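Local coordinates for AP endonuclease, family protein 2 (Mycobacterium smegmatis, PDB 5TNV), which binds magnesium in a xylose isomerase-like TIM barrel and may act as an endonuclease, at residues A[171-176]-A[211-216]; A[177-182]-A[188-193]; A[198-203]-A[207-212]; A[226-231]-A[235-240]; A[283-288]-A[318-323]. All coordinates share one frame; numbering follows the deposited sequence.

Interaction 1: residues A[171-176]-A[211-216]; sequences LAIERV and KDVDHD
V176 and V213 meet nearly at right angles. The CG1 methyl of V176 approaches CG1 of V213 at 3.8 Å and CG2 of V213 at 4.0 Å. One methyl of V176 therefore faces both methyls of its partner. Both valines hold CG1 anti to the backbone N (chi1 166° in V176 and 164° in V213), and this brings the two CG1 methyls together. I173 points at the other segment and uses two branches. Its CD1 lies obliquely against CB of D212, 4.0 Å away. Its CG2 stands over the backbone of V213, 4.2 Å from the CA. The backbones are close here, with the CA atoms of I173 and V213 only 5.7 Å apart. D212 offers only its CB to I173. Its carboxylate is in a salt bridge with R169, at the start of the same helix as I173. The contact joins helix 169-185 to the C-terminal end of helix 203-213, two consecutive outer helices of the TIM barrel. Helix 203-213 stops at V213, and D214 follows with positive phi. The carbonyls of D212 and V213 near that end accept hydrogen bonds from the guanidinium of R177. V176 also reaches inward to L190 and L192 of strand 189-193. The direct contact between the segments is thus apolar and buried, while R169 pairs with the D212 carboxylate and R177 with the two carbonyls.

Interaction 2: residues A[177-182]-A[188-193]; sequences RELGDH and IQLSLE
L190 drives its side-chain end against helix 169-185, and L179 receives it. The CD2 methyl of L190 lies 3.8 Å from CB of L179, and CD1 of L190 is 4.2 Å from the same atom. Both methyls of the strand leucine thus meet one helix carbon. CG of L190 is anti to the backbone N (chi1 -171°), which carries the fork toward the helix. G180 comes next in the helix. Its backbone N is 4.3 Å from CD2 of L190, and its CA is 5.8 Å from the CA of L190. The leucine methyl thus comes near the helix backbone at G180. This is the alpha-to-beta step of a TIM barrel: an outer helix turns back into the next parallel strand and packs on it. At the far end of strand 189-193, E193 binds the magnesium ion together with D223 and H252. The loose side of the contact holds the exposed residues R177 and D181. R177 points away from the strand. D181 turns to the chain just past helix 203-213, where it bonds to H215. On another side of the helix, E178 and H182 both bond to H124 of helix 116-133.

Interaction 3: residues A[198-203]-A[207-212]; sequences TYIGTP and VAFIKD
The carbonyl O of P203 accepts a hydrogen bond from the backbone N of V207 at 3.0 Å. The bond is nearly straight, with an N-H...O angle of 167°, and belongs to the first turn of helix 203-213. CG2 of V207 also lies 3.4 Å from this oxygen. T202 is the N-cap, and its OG1 bonds to the N of D205. Before it, T198 OG1 accepts from the N of I200 at 3.2 Å, forming an ST turn. The turn includes Y199 and I200, the two residues that meet F209. I200 CG2 sits 3.5 Å from CB of F209 and slants toward the base of the ring. Y199 CB approaches CE2 of F209 at 3.7 Å, also obliquely. Having CG anti to the backbone N (chi1 -169°) brings the F209 ring to both residues. The OH of Y199 bonds to the carbonyl of D165. F209 also touches R169 and I173 of helix 169-185 and L192 of strand 189-193, while P203 packs on M240 of helix 237-244.

Interaction 4: residues A[226-231]-A[235-240]; sequences NLVRLH and PHPSEM
V228 and L227 pack against M240 and P237 where two short helices, 225-228 and 237-244, meet after strand 218-221 of the TIM barrel. The apolar contacts come first. V228 CG2 touches the CE methyl of M240 at 4.1 Å, the two side chains slanting across each other. The same CG2 lies 4.4 Å from CG of P237. L227 points toward the second helix, and its CD1 is 4.3 Å from the SD of M240. The M240 chain bends at its last torsion (chi3 -74°), which turns CE to V228 while SD faces L227. All four residues are buried. The polar contacts lie to either side of this apolar patch in the chain. R229 forms a salt bridge with E196 and bonds to Y256. N226 bonds to K254 and to the carbonyl of M194. H231 reaches the second subunit, where its ND1 bonds to D261 of that subunit. Helix 237-244 has its own cap at H236, whose ND1 accepts from the backbone N of S238 at 3.0 Å, with that nitrogen tilted 21° out of the imidazole plane.

Interaction 5: residues A[283-288]-A[318-323]; sequences QIIRLA and LQVLTS
I285 sets its CG2 methyl between V320 and L321. CG1 of V320 and CD2 of L321 each lie 3.8 Å from it. The I285 and V320 side chains meet at a slant, and I285 and L321 meet at about a right angle. CB of I285 is also 3.9 Å from V320 CG1, so the valine methyl rests along the branch point. L321 leaves its backbone pointing away from the other helix, but its end comes back to I285. In I285, CG2 is anti to the backbone N, and this directs it to the partner helix. Helices 281-290 and 306-325 carry these residues. They are the last outer helices of the TIM barrel, and strand 297-299 lies between them in the chain. The short segments run with axes 10.0 Å apart at closest and 48° between their directions. Beside the apolar patch, R286, in one of its two conformers, reaches across toward the partner helix. Its NH1 then makes a weak hydrogen bond to S323 OG at 3.0 Å, with the serine oxygen at the edge of the guanidinium and in its plane. In the same conformer a water accepts from R286 NE at 2.6 Å and donates to the V320 carbonyl O at 2.9 Å, bridging the two helices. S323 OG also bonds to E63 of the third subunit. Q60 of that subunit packs on both R286 and S323. On the inner side, I285 touches W251 and I253 of strand 251-261.

How the interactions relate
Interactions 1, 2 and 3 form a continuous patch around helices 169-185 and 203-213. Interactions 1 and 2 have centres about 9 Å apart, and H215 CE1 lies 3.3 Å from the carbonyl carbon C of G180 between them. Interaction 3 shares K211 and D212 with interaction 1, and F209 CE2 is 3.6 Å from I173 CG1. The I200 CD1 methyl of interaction 3 touches L192 of interaction 2. Interaction 4 joins interaction 3 through P203 CG and M240 CG, 3.6 Å apart. I284 CD1 of interaction 5 lies 4.0 Å from S238 CA of interaction 4. Interaction 2 holds the magnesium ligand E193. The side chains of I200 and L227 are each about 10 Å from the metal.

Interaction 1: residues A[171-176]-A[211-216]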
# COMPACT_ATOMS: atom_id res chain seq x y z
N LEU A 171 -27.25 20.52 25.15
CA LEU A 171 -26.10 21.00 25.92
C LEU A 171 -24.85 21.11 25.05
O LEU A 171 -24.04 22.05 25.12
CB LEU A 171 -25.86 20.09 27.12
CG LEU A 171 -24.76 20.57 28.07
CD1 LEU A 171 -25.08 21.92 28.63
CD2 LEU A 171 -24.55 19.54 29.15
N ALA A 172 -24.66 20.11 24.19
CA ALA A 172 -23.57 20.12 23.23
C ALA A 172 -23.62 21.34 22.33
O ALA A 172 -22.61 22.01 22.15
CB ALA A 172 -23.53 18.85 22.39
N ILE A 173 -24.78 21.65 21.80
CA ILE A 173 -24.94 22.82 20.92
C ILE A 173 -24.61 24.09 21.68
O ILE A 173 -23.91 25.00 21.20
CB ILE A 173 -26.34 22.85 20.26
CG1 ILE A 173 -26.46 21.67 19.23
CG2 ILE A 173 -26.61 24.18 19.67
CD1 ILE A 173 -27.89 21.46 18.74
N GLU A 174 -25.12 24.20 22.92
CA GLU A 174 -24.89 25.38 23.77
C GLU A 174 -23.41 25.56 23.99
O GLU A 174 -22.89 26.69 23.87
CB GLU A 174 -25.61 25.22 25.12
CG GLU A 174 -25.47 26.28 26.19
CD GLU A 174 -26.17 25.84 27.48
OE1 GLU A 174 -27.27 25.26 27.47
OE2 GLU A 174 -25.61 26.07 28.58
N ARG A 175 -22.72 24.48 24.33
CA ARG A 175 -21.27 24.58 24.62
C ARG A 175 -20.44 24.84 23.38
O ARG A 175 -19.46 25.58 23.41
CB ARG A 175 -20.82 23.37 25.41
CG ARG A 175 -21.38 23.40 26.83
CD ARG A 175 -20.95 22.18 27.64
NE ARG A 175 -21.44 22.32 29.00
CZ ARG A 175 -21.35 21.42 29.97
NH1 ARG A 175 -20.74 20.26 29.78
NH2 ARG A 175 -21.85 21.61 31.19
N VAL A 176 -20.82 24.27 22.24
CA VAL A 176 -20.20 24.61 20.95
C VAL A 176 -20.32 26.09 20.67
O VAL A 176 -19.34 26.71 20.26
CB VAL A 176 -20.79 23.73 19.82
CG1 VAL A 176 -20.40 24.31 18.48
CG2 VAL A 176 -20.25 22.29 19.97
N LYS A 211 -25.93 23.32 11.09
CA LYS A 211 -27.01 24.27 10.85
C LYS A 211 -27.69 24.68 12.15
O LYS A 211 -27.98 25.86 12.38
CB LYS A 211 -28.05 23.62 9.89
CG LYS A 211 -27.52 23.59 8.42
CD LYS A 211 -28.57 23.21 7.41
CE LYS A 211 -27.98 23.15 6.01
NZ LYS A 211 -28.05 24.42 5.20
N ASP A 212 -27.92 23.74 13.04
CA ASP A 212 -28.52 24.06 14.33
C ASP A 212 -27.60 24.94 15.18
O ASP A 212 -28.10 25.84 15.87
CB ASP A 212 -28.89 22.79 15.11
CG ASP A 212 -30.09 22.09 14.57
OD1 ASP A 212 -30.94 22.69 13.87
OD2 ASP A 212 -30.29 20.90 14.91
N VAL A 213 -26.31 24.70 15.16
CA VAL A 213 -25.36 25.53 15.89
C VAL A 213 -25.45 26.97 15.39
O VAL A 213 -25.42 27.89 16.20
CB VAL A 213 -23.95 24.97 15.72
CG1 VAL A 213 -22.88 25.98 16.12
CG2 VAL A 213 -23.79 23.67 16.50
N ASP A 214 -25.54 27.21 14.08
CA ASP A 214 -25.80 28.53 13.49
C ASP A 214 -24.79 29.56 13.97
O ASP A 214 -25.14 30.62 14.53
CB ASP A 214 -27.23 29.00 13.81
CG ASP A 214 -27.62 30.18 12.97
OD1 ASP A 214 -27.05 30.37 11.87
OD2 ASP A 214 -28.51 30.95 13.39
N HIS A 215 -23.53 29.27 13.80
CA HIS A 215 -22.45 30.14 14.31
C HIS A 215 -21.39 30.30 13.25
O HIS A 215 -20.80 29.30 12.78
CB HIS A 215 -21.89 29.52 15.61
CG HIS A 215 -21.09 30.53 16.38
ND1 HIS A 215 -19.91 31.09 15.91
CD2 HIS A 215 -21.34 31.08 17.60
CE1 HIS A 215 -19.52 31.93 16.88
NE2 HIS A 215 -20.36 31.95 17.88
N ASP A 216 -21.07 31.55 12.89
CA ASP A 216 -20.13 31.81 11.82
C ASP A 216 -18.66 31.60 12.18
O ASP A 216 -17.81 31.77 11.28
CB ASP A 216 -20.33 33.20 11.23
CG ASP A 216 -20.00 34.35 12.12
OD1 ASP A 216 -19.51 34.18 13.24
OD2 ASP A 216 -20.29 35.49 11.65

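Interaction 2: residues A[177-182]-A[188-193]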
# COMPACT_ATOMS: atom_id res chain seq x y z
N ARG A 177 -21.53 26.64 20.83
CA ARG A 177 -21.69 28.06 20.58
C ARG A 177 -20.85 28.93 21.49
O ARG A 177 -20.29 29.94 21.09
CB ARG A 177 -23.16 28.47 20.71
CG ARG A 177 -24.08 27.93 19.62
CD ARG A 177 -25.55 28.13 20.02
NE ARG A 177 -26.48 27.78 19.02
CZ ARG A 177 -27.78 27.70 19.18
NH1 ARG A 177 -28.32 27.91 20.36
NH2 ARG A 177 -28.48 27.36 18.11
N GLU A 178 -20.77 28.54 22.75
CA GLU A 178 -19.94 29.26 23.72
C GLU A 178 -18.49 29.28 23.27
O GLU A 178 -17.78 30.31 23.31
CB GLU A 178 -20.08 28.60 25.09
CG GLU A 178 -19.33 29.18 26.22
CD GLU A 178 -19.45 28.36 27.51
OE1 GLU A 178 -20.56 27.76 27.75
OE2 GLU A 178 -18.36 28.41 28.11
N LEU A 179 -17.97 28.12 22.84
CA LEU A 179 -16.62 28.07 22.29
C LEU A 179 -16.48 28.88 21.03
O LEU A 179 -15.48 29.59 20.84
CB LEU A 179 -16.18 26.60 22.08
CG LEU A 179 -16.00 25.79 23.38
CD1 LEU A 179 -15.79 24.31 23.01
CD2 LEU A 179 -14.84 26.31 24.20
N GLY A 180 -17.48 28.80 20.15
CA GLY A 180 -17.42 29.60 18.94
C GLY A 180 -17.36 31.10 19.20
O GLY A 180 -16.64 31.83 18.48
N ASP A 181 -18.11 31.61 20.19
CA ASP A 181 -18.01 33.03 20.53
C ASP A 181 -16.59 33.41 20.88
O ASP A 181 -16.07 34.46 20.45
CB ASP A 181 -18.96 33.40 21.66
CG ASP A 181 -20.42 33.33 21.38
OD1 ASP A 181 -20.81 33.37 20.21
OD2 ASP A 181 -21.18 33.28 22.36
N HIS A 182 -15.94 32.58 21.68
CA HIS A 182 -14.55 32.83 22.13
C HIS A 182 -13.59 32.77 20.95
O HIS A 182 -12.71 33.62 20.81
CB HIS A 182 -14.22 31.92 23.30
CG HIS A 182 -12.94 32.20 24.00
ND1 HIS A 182 -12.52 31.37 25.01
CD2 HIS A 182 -12.02 33.19 23.87
CE1 HIS A 182 -11.36 31.88 25.45
NE2 HIS A 182 -11.05 32.95 24.79
N ILE A 188 -10.09 33.29 15.33
CA ILE A 188 -9.90 31.93 14.86
C ILE A 188 -11.26 31.27 14.75
O ILE A 188 -12.30 31.90 14.92
CB ILE A 188 -8.92 31.17 15.79
CG1 ILE A 188 -9.47 30.90 17.17
CG2 ILE A 188 -7.58 31.86 15.85
CD1 ILE A 188 -8.76 29.78 17.91
N GLN A 189 -11.28 29.97 14.46
CA GLN A 189 -12.54 29.22 14.42
C GLN A 189 -12.43 27.93 15.19
O GLN A 189 -11.32 27.38 15.40
CB GLN A 189 -12.99 28.94 12.99
CG GLN A 189 -13.27 30.19 12.19
CD GLN A 189 -13.87 29.88 10.82
OE1 GLN A 189 -14.43 28.85 10.57
NE2 GLN A 189 -13.78 30.85 9.94
N LEU A 190 -13.60 27.43 15.60
CA LEU A 190 -13.80 26.09 16.16
C LEU A 190 -14.18 25.12 15.04
O LEU A 190 -15.00 25.52 14.18
CB LEU A 190 -14.89 26.14 17.21
CG LEU A 190 -15.07 24.85 18.04
CD1 LEU A 190 -13.95 24.74 19.05
CD2 LEU A 190 -16.44 24.89 18.69
N SER A 191 -13.66 23.93 15.07
CA SER A 191 -14.07 22.88 14.14
C SER A 191 -14.60 21.68 14.94
O SER A 191 -14.12 21.41 16.04
CB SER A 191 -12.93 22.45 13.23
OG SER A 191 -13.44 21.73 12.11
N LEU A 192 -15.59 21.01 14.34
CA LEU A 192 -16.26 19.86 14.92
C LEU A 192 -15.95 18.60 14.13
O LEU A 192 -16.30 18.47 12.97
CB LEU A 192 -17.78 20.06 14.92
CG LEU A 192 -18.29 21.40 15.49
CD1 LEU A 192 -19.81 21.44 15.36
CD2 LEU A 192 -17.83 21.57 16.94
N GLU A 193 -15.23 17.68 14.79
CA GLU A 193 -14.71 16.48 14.12
C GLU A 193 -15.77 15.40 13.99
O GLU A 193 -16.23 14.81 14.99
CB GLU A 193 -13.49 15.97 14.91
CG GLU A 193 -12.84 14.78 14.29
CD GLU A 193 -11.58 14.35 15.06
OE1 GLU A 193 -11.10 15.11 15.91
OE2 GLU A 193 -11.07 13.22 14.75

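Interaction 3: residues A[198-203]-A[207-212]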
# COMPACT_ATOMS: atom_id res chain seq x y z
N THR A 198 -21.65 9.46 17.16
CA THR A 198 -21.80 10.75 17.81
C THR A 198 -22.87 11.59 17.15
O THR A 198 -23.41 11.23 16.09
CB THR A 198 -20.48 11.57 17.84
OG1 THR A 198 -20.19 12.11 16.54
CG2 THR A 198 -19.32 10.75 18.39
N TYR A 199 -23.13 12.78 17.73
CA TYR A 199 -24.07 13.72 17.13
C TYR A 199 -23.74 14.04 15.68
O TYR A 199 -24.63 14.47 14.94
CB TYR A 199 -24.12 15.07 17.91
CG TYR A 199 -24.44 14.87 19.39
CD1 TYR A 199 -25.62 14.23 19.81
CD2 TYR A 199 -23.56 15.31 20.37
CE1 TYR A 199 -25.90 14.06 21.15
CE2 TYR A 199 -23.83 15.11 21.69
CZ TYR A 199 -25.00 14.51 22.09
OH TYR A 199 -25.19 14.30 23.44
N ILE A 200 -22.48 13.92 15.29
CA ILE A 200 -22.01 14.28 13.96
C ILE A 200 -21.34 13.06 13.29
O ILE A 200 -20.32 13.16 12.61
CB ILE A 200 -21.14 15.56 13.99
CG1 ILE A 200 -19.91 15.40 14.88
CG2 ILE A 200 -22.02 16.75 14.39
CD1 ILE A 200 -18.99 16.61 14.90
N GLY A 201 -22.02 11.91 13.42
CA GLY A 201 -21.53 10.61 12.99
C GLY A 201 -22.02 10.12 11.66
O GLY A 201 -21.68 8.98 11.27
N THR A 202 -22.81 10.93 10.94
CA THR A 202 -23.19 10.68 9.57
C THR A 202 -23.16 12.03 8.85
O THR A 202 -23.28 13.07 9.52
CB THR A 202 -24.61 10.10 9.39
OG1 THR A 202 -25.55 11.14 9.65
CG2 THR A 202 -24.85 8.95 10.34
N PRO A 203 -23.01 12.04 7.54
CA PRO A 203 -23.08 13.32 6.82
C PRO A 203 -24.34 14.14 7.10
O PRO A 203 -24.26 15.32 7.39
CB PRO A 203 -22.96 12.87 5.35
CG PRO A 203 -22.09 11.62 5.40
CD PRO A 203 -22.58 10.92 6.64
N VAL A 207 -24.44 17.81 8.98
CA VAL A 207 -25.02 19.01 8.39
C VAL A 207 -26.12 19.62 9.24
O VAL A 207 -26.18 20.84 9.48
CB VAL A 207 -25.52 18.73 6.92
CG1 VAL A 207 -26.26 19.93 6.34
CG2 VAL A 207 -24.36 18.38 5.99
N ALA A 208 -26.99 18.78 9.77
CA ALA A 208 -28.09 19.28 10.59
C ALA A 208 -27.53 19.91 11.88
O ALA A 208 -28.06 20.93 12.36
CB ALA A 208 -29.08 18.21 10.93
N PHE A 209 -26.45 19.32 12.40
CA PHE A 209 -25.86 19.83 13.64
C PHE A 209 -25.23 21.20 13.39
O PHE A 209 -25.45 22.15 14.17
CB PHE A 209 -24.86 18.85 14.20
CG PHE A 209 -24.38 19.14 15.61
CD1 PHE A 209 -23.30 19.97 15.89
CD2 PHE A 209 -25.03 18.55 16.69
CE1 PHE A 209 -22.90 20.20 17.19
CE2 PHE A 209 -24.62 18.77 18.00
CZ PHE A 209 -23.56 19.60 18.23
N ILE A 210 -24.45 21.35 12.32
CA ILE A 210 -23.79 22.63 12.08
C ILE A 210 -24.84 23.70 11.75
O ILE A 210 -24.72 24.85 12.16
CB ILE A 210 -22.68 22.52 11.02
CG1 ILE A 210 -21.75 23.73 11.08
CG2 ILE A 210 -23.21 22.32 9.63
CD1 ILE A 210 -20.93 23.81 12.35
N LYS A 211 -25.93 23.32 11.09
CA LYS A 211 -27.01 24.27 10.85
C LYS A 211 -27.69 24.68 12.15
O LYS A 211 -27.98 25.86 12.38
CB LYS A 211 -28.05 23.62 9.89
CG LYS A 211 -27.52 23.59 8.42
CD LYS A 211 -28.57 23.21 7.41
CE LYS A 211 -27.98 23.15 6.01
NZ LYS A 211 -28.05 24.42 5.20
N ASP A 212 -27.92 23.74 13.04
CA ASP A 212 -28.52 24.06 14.33
C ASP A 212 -27.60 24.94 15.18
O ASP A 212 -28.10 25.84 15.87
CB ASP A 212 -28.89 22.79 15.11
CG ASP A 212 -30.09 22.09 14.57
OD1 ASP A 212 -30.94 22.69 13.87
OD2 ASP A 212 -30.29 20.90 14.91

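Interaction 4: residues A[226-231]-A[235-240]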
# COMPACT_ATOMS: atom_id res chain seq x y z
N ASN A 226 -12.77 8.23 9.33
CA ASN A 226 -13.37 7.62 10.50
C ASN A 226 -14.56 6.71 10.13
O ASN A 226 -14.81 5.72 10.80
CB ASN A 226 -13.84 8.66 11.50
CG ASN A 226 -12.72 9.42 12.16
OD1 ASN A 226 -11.58 8.91 12.24
ND2 ASN A 226 -13.00 10.60 12.67
N LEU A 227 -15.31 7.09 9.11
CA LEU A 227 -16.46 6.36 8.63
C LEU A 227 -16.12 5.31 7.63
O LEU A 227 -16.69 4.18 7.64
CB LEU A 227 -17.53 7.31 8.09
CG LEU A 227 -18.00 8.41 9.05
CD1 LEU A 227 -19.14 9.18 8.43
CD2 LEU A 227 -18.36 7.87 10.42
N VAL A 228 -15.23 5.59 6.65
CA VAL A 228 -14.89 4.66 5.58
C VAL A 228 -14.31 3.37 6.13
O VAL A 228 -14.48 2.29 5.53
CB VAL A 228 -13.93 5.37 4.60
CG1 VAL A 228 -13.26 4.42 3.63
CG2 VAL A 228 -14.64 6.51 3.88
N ARG A 229 -13.63 3.41 7.28
CA ARG A 229 -13.01 2.20 7.86
C ARG A 229 -14.04 1.26 8.44
O ARG A 229 -13.68 0.10 8.76
CB ARG A 229 -12.03 2.63 8.95
CG ARG A 229 -12.68 3.21 10.22
CD ARG A 229 -11.71 4.04 11.00
NE ARG A 229 -12.33 4.67 12.16
CZ ARG A 229 -11.67 5.51 12.96
NH1 ARG A 229 -10.38 5.72 12.80
NH2 ARG A 229 -12.35 6.11 13.94
N LEU A 230 -15.28 1.68 8.68
CA LEU A 230 -16.20 0.92 9.50
C LEU A 230 -16.80 -0.26 8.74
O LEU A 230 -17.12 -0.19 7.54
CB LEU A 230 -17.33 1.81 9.99
CG LEU A 230 -16.88 3.00 10.85
CD1 LEU A 230 -18.07 3.91 11.15
CD2 LEU A 230 -16.22 2.53 12.12
N HIS A 231 -17.05 -1.35 9.48
CA HIS A 231 -17.65 -2.55 8.92
C HIS A 231 -19.17 -2.46 8.95
O HIS A 231 -19.85 -3.27 9.60
CB HIS A 231 -17.10 -3.79 9.65
CG HIS A 231 -15.64 -3.96 9.57
ND1 HIS A 231 -15.06 -5.22 9.68
CD2 HIS A 231 -14.59 -3.10 9.44
CE1 HIS A 231 -13.75 -5.12 9.61
NE2 HIS A 231 -13.45 -3.84 9.47
N PRO A 235 -22.32 5.32 2.55
CA PRO A 235 -22.35 5.90 1.19
C PRO A 235 -20.92 6.10 0.67
O PRO A 235 -19.95 6.20 1.43
CB PRO A 235 -23.05 7.25 1.36
CG PRO A 235 -23.85 7.07 2.63
CD PRO A 235 -22.96 6.26 3.51
N HIS A 236 -20.81 6.16 -0.66
CA HIS A 236 -19.52 6.38 -1.28
C HIS A 236 -18.94 7.70 -0.80
O HIS A 236 -19.66 8.70 -0.62
CB HIS A 236 -19.69 6.38 -2.82
CG HIS A 236 -18.39 6.37 -3.55
ND1 HIS A 236 -17.66 7.51 -3.75
CD2 HIS A 236 -17.73 5.32 -4.08
CE1 HIS A 236 -16.55 7.14 -4.39
NE2 HIS A 236 -16.55 5.83 -4.60
N PRO A 237 -17.62 7.77 -0.58
CA PRO A 237 -17.06 9.03 -0.06
C PRO A 237 -17.26 10.20 -0.95
O PRO A 237 -17.28 11.34 -0.41
CB PRO A 237 -15.56 8.72 0.16
CG PRO A 237 -15.34 7.40 -0.38
CD PRO A 237 -16.64 6.71 -0.71
N SER A 238 -17.40 10.05 -2.26
CA SER A 238 -17.72 11.17 -3.14
C SER A 238 -18.98 11.89 -2.71
O SER A 238 -19.06 13.11 -2.69
CB SER A 238 -17.88 10.71 -4.58
OG SER A 238 -18.97 9.89 -4.88
N GLU A 239 -19.99 11.12 -2.41
CA GLU A 239 -21.29 11.60 -2.01
C GLU A 239 -21.19 12.25 -0.62
O GLU A 239 -21.71 13.35 -0.35
CB GLU A 239 -22.34 10.51 -2.01
CG GLU A 239 -23.70 10.84 -1.48
CD GLU A 239 -24.61 9.67 -1.29
OE1 GLU A 239 -24.58 8.78 -2.24
OE2 GLU A 239 -25.31 9.70 -0.24
N MET A 240 -20.51 11.56 0.30
CA MET A 240 -20.45 12.08 1.67
C MET A 240 -19.68 13.39 1.71
O MET A 240 -20.10 14.35 2.37
CB MET A 240 -19.77 11.07 2.60
CG MET A 240 -20.51 9.72 2.74
SD MET A 240 -20.01 8.79 4.20
CE MET A 240 -18.38 8.20 3.75

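Interaction 5: residues A[283-288]-A[318-323]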
# COMPACT_ATOMS: atom_id res chain seq x y z
N GLN A 283 -9.42 13.81 -6.45
CA GLN A 283 -10.73 14.34 -6.79
C GLN A 283 -11.33 15.11 -5.62
O GLN A 283 -11.91 16.19 -5.81
CB GLN A 283 -11.66 13.22 -7.21
CG GLN A 283 -11.38 12.58 -8.53
CD GLN A 283 -12.27 11.36 -8.81
OE1 GLN A 283 -13.05 10.90 -7.93
NE2 GLN A 283 -12.17 10.83 -10.00
N ILE A 284 -11.23 14.58 -4.41
CA ILE A 284 -11.92 15.20 -3.27
C ILE A 284 -11.23 16.50 -2.82
O ILE A 284 -11.94 17.46 -2.49
CB ILE A 284 -12.13 14.16 -2.14
CG1 ILE A 284 -13.08 13.05 -2.59
CG2 ILE A 284 -12.55 14.83 -0.85
CD1 ILE A 284 -14.42 13.47 -3.03
N ILE A 285 -9.91 16.56 -2.80
CA ILE A 285 -9.26 17.84 -2.49
C ILE A 285 -9.62 18.86 -3.54
O ILE A 285 -9.91 20.01 -3.23
CB ILE A 285 -7.74 17.67 -2.32
CG1 ILE A 285 -7.41 16.87 -1.06
CG2 ILE A 285 -7.03 19.02 -2.31
CD1 ILE A 285 -5.99 16.36 -1.03
N ARG A 286 -9.62 18.48 -4.85
CA ARG A 286 -9.99 19.46 -5.86
C ARG A 286 -11.42 19.91 -5.68
O ARG A 286 -11.72 21.12 -5.86
CB ARG A 286 -9.77 18.89 -7.27
CG ARG A 286 -8.33 19.03 -7.74
CD ARG A 286 -8.10 18.21 -9.00
NE ARG A 286 -6.86 18.66 -9.62
CZ ARG A 286 -6.68 19.60 -10.52
NH1 ARG A 286 -5.43 19.86 -10.93
NH2 ARG A 286 -7.65 20.30 -11.04
N LEU A 287 -12.34 19.02 -5.34
CA LEU A 287 -13.71 19.36 -5.06
C LEU A 287 -13.78 20.36 -3.91
O LEU A 287 -14.51 21.36 -3.97
CB LEU A 287 -14.54 18.11 -4.72
CG LEU A 287 -16.00 18.37 -4.36
CD1 LEU A 287 -16.73 19.00 -5.53
CD2 LEU A 287 -16.62 17.06 -3.88
N ALA A 288 -13.05 20.08 -2.83
CA ALA A 288 -13.03 20.99 -1.70
C ALA A 288 -12.67 22.40 -2.14
O ALA A 288 -13.31 23.36 -1.79
CB ALA A 288 -12.06 20.46 -0.63
N LEU A 318 0.57 18.25 -0.94
CA LEU A 318 1.28 19.36 -1.56
C LEU A 318 1.27 19.20 -3.08
O LEU A 318 1.08 20.21 -3.77
CB LEU A 318 2.67 19.43 -0.94
CG LEU A 318 3.63 20.46 -1.54
CD1 LEU A 318 3.08 21.86 -1.31
CD2 LEU A 318 5.03 20.25 -0.99
N GLN A 319 1.46 18.03 -3.63
CA GLN A 319 1.43 17.87 -5.10
C GLN A 319 0.03 18.16 -5.59
O GLN A 319 -0.12 18.79 -6.68
CB GLN A 319 1.95 16.50 -5.50
CG GLN A 319 2.12 16.36 -7.01
CD GLN A 319 0.88 16.09 -7.86
OE1 GLN A 319 -0.08 15.46 -7.41
NE2 GLN A 319 0.87 16.60 -9.07
N VAL A 320 -1.01 17.63 -4.99
CA VAL A 320 -2.37 17.83 -5.45
C VAL A 320 -2.68 19.34 -5.46
O VAL A 320 -3.23 19.86 -6.44
CB VAL A 320 -3.38 17.04 -4.58
CG1 VAL A 320 -4.82 17.42 -4.91
CG2 VAL A 320 -3.19 15.53 -4.76
N LEU A 321 -2.35 20.01 -4.38
CA LEU A 321 -2.59 21.46 -4.26
C LEU A 321 -1.80 22.23 -5.29
O LEU A 321 -2.31 23.18 -5.90
CB LEU A 321 -2.22 21.99 -2.87
CG LEU A 321 -3.09 21.53 -1.70
CD1 LEU A 321 -2.53 22.06 -0.40
CD2 LEU A 321 -4.57 21.94 -1.84
N THR A 322 -0.55 21.84 -5.50
CA THR A 322 0.31 22.57 -6.45
C THR A 322 -0.34 22.54 -7.83
O THR A 322 -0.47 23.57 -8.51
CB THR A 322 1.71 22.00 -6.49
OG1 THR A 322 2.34 22.18 -5.21
CG2 THR A 322 2.60 22.63 -7.56
N SER A 323 -0.75 21.36 -8.27
CA SER A 323 -1.42 21.23 -9.55
C SER A 323 -2.74 22.02 -9.62
O SER A 323 -3.02 22.71 -10.59
CB SER A 323 -1.65 19.76 -9.87
OG SER A 323 -2.41 19.64 -11.06
O HOH W 1 -4.56 18.19 -8.43